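Local structure of uncharacterized HTH-type transcriptional regulator YydK (Bacillus subtilis subsp. subtilis, 3BWG) at residues L52-Q55 against F60-R63; P107-A112 against I117-D122. The protein probably binds DNA as a transcription regulator of the GntR family, joining a winged helix-turn-helix domain to a UTRA domain. One frame throughout, in Å; residues are numbered along the deposited sequence.

In the fold
Contacts 1 and 2 lie on opposite sides of the chain's centre, their own centres about 42 Å apart, and share no helix or strand. Contact 1 belongs to the GntR-type DNA-binding region, where the end of helix 43-55 meets strand 59-62; contact 2 belongs to the UTRA domain, where helix 109-114 is folded against the loop leading into strand 123-132. Both are only partly buried and bring together segments close in sequence. Their chemistry differs: contact 1 is small, essentially one carboxylate against a glutamine and a strand backbone, whereas contact 2 buries nearly three times as much surface through prolines, alanine, isoleucine and selenomethionine, with one backbone hydrogen bond across it.

Contact 1 (L52-Q55 against F60-R63)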
loop_
_atom_site.group_PDB
_atom_site.type_symbol
_atom_site.label_atom_id
_atom_site.label_comp_id
_atom_site.label_asym_id
_atom_site.label_seq_id
_atom_site.Cartn_x
_atom_site.Cartn_y
_atom_site.Cartn_z
ATOM N N LEU B 52 -15.652 4.481 11.697
ATOM C CA LEU B 52 -15.526 3.208 11.001
ATOM C C LEU B 52 -15.168 3.385 9.524
ATOM O O LEU B 52 -14.187 2.813 9.059
ATOM C CB LEU B 52 -16.807 2.382 11.138
ATOM C CG LEU B 52 -16.843 0.954 10.570
ATOM C CD1 LEU B 52 -15.634 0.134 11.043
ATOM C CD2 LEU B 52 -18.155 0.285 10.980
ATOM N N LEU B 53 -15.985 4.161 8.807
ATOM C CA LEU B 53 -15.795 4.457 7.386
ATOM C C LEU B 53 -14.434 5.066 7.056
ATOM O O LEU B 53 -13.828 4.753 6.013
ATOM C CB LEU B 53 -16.873 5.434 6.941
ATOM C CG LEU B 53 -18.074 4.991 6.115
ATOM C CD1 LEU B 53 -18.191 3.474 5.923
ATOM C CD2 LEU B 53 -19.295 5.602 6.727
ATOM N N GLU B 54 -13.986 5.961 7.937
ATOM C CA GLU B 54 -12.760 6.705 7.748
ATOM C C GLU B 54 -11.569 5.755 7.853
ATOM O O GLU B 54 -10.721 5.744 6.977
ATOM C CB GLU B 54 -12.670 7.838 8.773
ATOM C CG GLU B 54 -11.389 8.638 8.694
ATOM C CD GLU B 54 -11.606 10.131 8.934
ATOM O OE1 GLU B 54 -12.600 10.481 9.630
ATOM O OE2 GLU B 54 -10.775 10.949 8.424
ATOM N N GLN B 55 -11.528 4.947 8.920
ATOM C CA GLN B 55 -10.483 3.928 9.076
ATOM C C GLN B 55 -10.580 2.838 7.992
ATOM O O GLN B 55 -9.587 2.191 7.663
ATOM C CB GLN B 55 -10.480 3.352 10.498
ATOM C CG GLN B 55 -11.626 2.422 10.822
ATOM C CD GLN B 55 -11.971 2.390 12.308
ATOM O OE1 GLN B 55 -11.510 3.227 13.092
ATOM N NE2 GLN B 55 -12.808 1.430 12.697
ATOM N N PHE B 60 -13.053 10.678 4.035
ATOM C CA PHE B 60 -12.201 11.508 4.850
ATOM C C PHE B 60 -12.972 12.764 5.298
ATOM O O PHE B 60 -13.960 13.159 4.681
ATOM C CB PHE B 60 -10.869 11.860 4.137
ATOM C CG PHE B 60 -11.018 12.814 2.976
ATOM C CD1 PHE B 60 -11.362 12.341 1.709
ATOM C CD2 PHE B 60 -10.765 14.172 3.140
ATOM C CE1 PHE B 60 -11.480 13.198 0.621
ATOM C CE2 PHE B 60 -10.884 15.051 2.055
ATOM C CZ PHE B 60 -11.241 14.558 0.797
ATOM N N GLN B 61 -12.520 13.378 6.382
ATOM C CA GLN B 61 -13.192 14.539 6.925
ATOM C C GLN B 61 -12.252 15.738 7.010
ATOM O O GLN B 61 -11.107 15.594 7.410
ATOM C CB GLN B 61 -13.757 14.183 8.292
ATOM C CG GLN B 61 -14.566 12.883 8.235
ATOM C CD GLN B 61 -15.541 12.755 9.376
ATOM O OE1 GLN B 61 -15.445 11.820 10.175
ATOM N NE2 GLN B 61 -16.476 13.707 9.480
ATOM N N VAL B 62 -12.723 16.905 6.578
ATOM C CA VAL B 62 -11.926 18.120 6.692
ATOM C C VAL B 62 -12.695 19.134 7.546
ATOM O O VAL B 62 -13.720 19.702 7.113
ATOM C CB VAL B 62 -11.453 18.691 5.313
ATOM C CG1 VAL B 62 -10.822 17.600 4.470
ATOM C CG2 VAL B 62 -12.569 19.346 4.553
ATOM N N ARG B 63 -12.241 19.317 8.788
ATOM C CA ARG B 63 -13.000 20.146 9.730
ATOM C C ARG B 63 -13.078 21.580 9.214
ATOM O O ARG B 63 -12.091 22.133 8.686
ATOM C CB ARG B 63 -12.442 20.068 11.154
ATOM C CG ARG B 63 -12.964 18.879 11.988
ATOM C CD ARG B 63 -11.906 18.404 13.006
ATOM N NE ARG B 63 -11.201 19.509 13.685
ATOM C CZ ARG B 63 -9.930 19.873 13.453
ATOM N NH1 ARG B 63 -9.183 19.233 12.549
ATOM N NH2 ARG B 63 -9.401 20.890 14.129
#
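Glu-54, in the last turn of helix 43-55, reaches across to Phe-60 and Gln-61 in strand 59-62. The polar part of the meeting is between the carboxylate of Glu-54 and Gln-61, including the backbone N-H of the latter. Glu-54 OE2 stands in front of that N-H, 3.6 Å from Gln-61 N, a long polar approach rather than an established hydrogen bond. The two side chains cross obliquely, with carboxylate and amide planes 38° apart. With CG anti to the backbone N (chi1 177°), the Glu-54 side chain leads away from the helix toward the strand, and a bend at chi2 sets its two oxygens over different parts of residues 60 and 61.

The other contacts are van der Waals. Glu-54 OE1 lies 3.4 Å from Gln-61 CG, alongside the aliphatic part of that side chain, while Glu-54 OE2 comes to 3.9 Å from Phe-60 CA. Phe-60 therefore offers its backbone to the helix and directs its CB away from it. An alanine here removes the carboxylate, and would probably leave the Gln-61 backbone N-H without the negative charge it faces and open a gap beside Gln-61 CG and Phe-60 CA.

Beside this partly exposed contact, Leu-53 packs on Ile-14 of helix 6-20 and, like Glu-54, on Ile-59. Phe-60, on the other face of its strand, meets the ring of Phe-68 on strand 66-69 and that of Phe-175 of the second subunit. The contact thus joins the end of helix 43-55, whose earlier residues belong to the predicted helix-turn-helix motif, to the two-stranded wing that follows it.

Contact 2 (P107-A112 against I117-D122); sequences PTPEAA and IGMDED
Pro-107 pushes its ring into the hollow of the type I turn from Gly-118 to Glu-121. The turn's carbonyls line this hollow: Pro-107 CD approaches Glu-121 O at 3.0 Å and Met-119 O at 3.3 Å, a tight fit. Beside it, Pro-107 CG touches Ile-117 CD1.

A second bump is the methyl of Ala-112, which nestles between Ile-117 O and the chain of selenomethionine Met-119, with Ala-112 CB 3.6 Å from Met-119 CG. A bend at chi3 (59°) then turns the end of Met-119 toward the ring of Pro-109, with Met-119 CE 4.0 Å from Pro-109 CG. From the other side Ile-117 lays CG1 alongside the backbone of Ala-112.

One hydrogen bond ties the segments, from Ile-117 N to Ala-112 O (2.7 Å). The loop also braces itself, since Gly-118 N donates to Glu-121 OE2, and Thr-108 OG1 caps the helix by accepting from Ala-111 N.

Pro-107 and Ile-117 both rest on Ile-123, and Lys-106 pairs with Asp-122. This is an N-capped short helix and a beta turn packed together as the connection between antiparallel neighbours 95-105 and 123-132 in the UTRA domain sheet.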
loop_
_atom_site.group_PDB
_atom_site.type_symbol
_atom_site.label_atom_id
_atom_site.label_comp_id
_atom_site.label_asym_id
_atom_site.label_seq_id
_atom_site.Cartn_x
_atom_site.Cartn_y
_atom_site.Cartn_z
ATOM N N PRO B 107 9.771 -26.917 5.888
ATOM C CA PRO B 107 9.927 -25.674 5.116
ATOM C C PRO B 107 11.298 -25.605 4.430
ATOM O O PRO B 107 12.287 -26.143 4.965
ATOM C CB PRO B 107 9.868 -24.571 6.204
ATOM C CG PRO B 107 10.353 -25.270 7.508
ATOM C CD PRO B 107 9.863 -26.711 7.357
ATOM N N THR B 108 11.364 -24.923 3.288
ATOM C CA THR B 108 12.634 -24.466 2.792
ATOM C C THR B 108 13.309 -23.544 3.847
ATOM O O THR B 108 12.662 -23.059 4.773
ATOM C CB THR B 108 12.488 -23.705 1.464
ATOM O OG1 THR B 108 11.761 -22.494 1.669
ATOM C CG2 THR B 108 11.789 -24.556 0.377
ATOM N N PRO B 109 14.632 -23.353 3.754
ATOM C CA PRO B 109 15.261 -22.351 4.637
ATOM C C PRO B 109 14.610 -20.961 4.551
ATOM O O PRO B 109 14.283 -20.376 5.576
ATOM C CB PRO B 109 16.703 -22.323 4.151
ATOM C CG PRO B 109 16.902 -23.696 3.609
ATOM C CD PRO B 109 15.625 -24.102 2.970
ATOM N N GLU B 110 14.425 -20.463 3.326
ATOM C CA GLU B 110 13.668 -19.244 3.084
ATOM C C GLU B 110 12.277 -19.163 3.779
ATOM O O GLU B 110 11.911 -18.132 4.357
ATOM C CB GLU B 110 13.528 -19.047 1.581
ATOM C CG GLU B 110 12.574 -17.919 1.200
ATOM C CD GLU B 110 12.274 -17.895 -0.298
ATOM O OE1 GLU B 110 12.517 -16.852 -0.930
ATOM O OE2 GLU B 110 11.848 -18.935 -0.843
ATOM N N ALA B 111 11.489 -20.221 3.728
ATOM C CA ALA B 111 10.127 -20.121 4.297
ATOM C C ALA B 111 10.242 -20.125 5.815
ATOM O O ALA B 111 9.438 -19.493 6.510
ATOM C CB ALA B 111 9.239 -21.244 3.840
ATOM N N ALA B 112 11.217 -20.880 6.315
ATOM C CA ALA B 112 11.438 -21.046 7.767
ATOM C C ALA B 112 11.782 -19.687 8.371
ATOM O O ALA B 112 11.270 -19.313 9.435
ATOM C CB ALA B 112 12.587 -22.044 8.028
ATOM N N ILE B 117 10.376 -19.888 11.926
ATOM C CA ILE B 117 10.308 -21.208 12.553
ATOM C C ILE B 117 11.596 -22.011 12.406
ATOM O O ILE B 117 12.482 -21.681 11.602
ATOM C CB ILE B 117 9.126 -22.035 12.032
ATOM C CG1 ILE B 117 9.126 -22.091 10.489
ATOM C CG2 ILE B 117 7.827 -21.497 12.637
ATOM C CD1 ILE B 117 8.017 -22.981 9.915
ATOM N N GLY B 118 11.702 -23.063 13.206
ATOM C CA GLY B 118 12.787 -24.028 13.025
ATOM C C GLY B 118 12.504 -24.779 11.727
ATOM O O GLY B 118 11.329 -24.890 11.291
HETATM N N MSE B 119 13.559 -25.299 11.105
HETATM C CA MSE B 119 13.381 -26.066 9.866
HETATM C C MSE B 119 12.772 -27.460 10.054
HETATM O O MSE B 119 12.340 -28.103 9.077
HETATM C CB MSE B 119 14.676 -26.100 9.063
HETATM C CG MSE B 119 14.935 -24.767 8.372
HETATM SE SE MSE B 119 16.724 -24.747 7.781
HETATM C CE MSE B 119 16.583 -26.339 6.603
ATOM N N ASP B 120 12.699 -27.911 11.305
ATOM C CA ASP B 120 12.030 -29.179 11.571
ATOM C C ASP B 120 10.553 -29.011 11.932
ATOM O O ASP B 120 9.885 -29.999 12.256
ATOM C CB ASP B 120 12.781 -30.013 12.630
ATOM C CG ASP B 120 12.581 -31.532 12.435
ATOM O OD1 ASP B 120 12.203 -31.977 11.326
ATOM O OD2 ASP B 120 12.815 -32.296 13.394
ATOM N N GLU B 121 10.048 -27.777 11.868
ATOM C CA GLU B 121 8.633 -27.524 12.124
ATOM C C GLU B 121 7.817 -27.761 10.832
ATOM O O GLU B 121 8.177 -27.248 9.758
ATOM C CB GLU B 121 8.423 -26.100 12.665
ATOM C CG GLU B 121 9.041 -25.801 14.045
ATOM C CD GLU B 121 8.550 -24.458 14.644
ATOM O OE1 GLU B 121 7.310 -24.269 14.822
ATOM O OE2 GLU B 121 9.412 -23.583 14.920
ATOM N N ASP B 122 6.758 -28.562 10.919
ATOM C CA ASP B 122 5.916 -28.841 9.742
ATOM C C ASP B 122 5.224 -27.586 9.186
ATOM O O ASP B 122 4.760 -26.720 9.944
ATOM C CB ASP B 122 4.817 -29.840 10.098
ATOM C CG ASP B 122 5.336 -31.239 10.320
ATOM O OD1 ASP B 122 6.486 -31.526 9.931
ATOM O OD2 ASP B 122 4.574 -32.066 10.862
#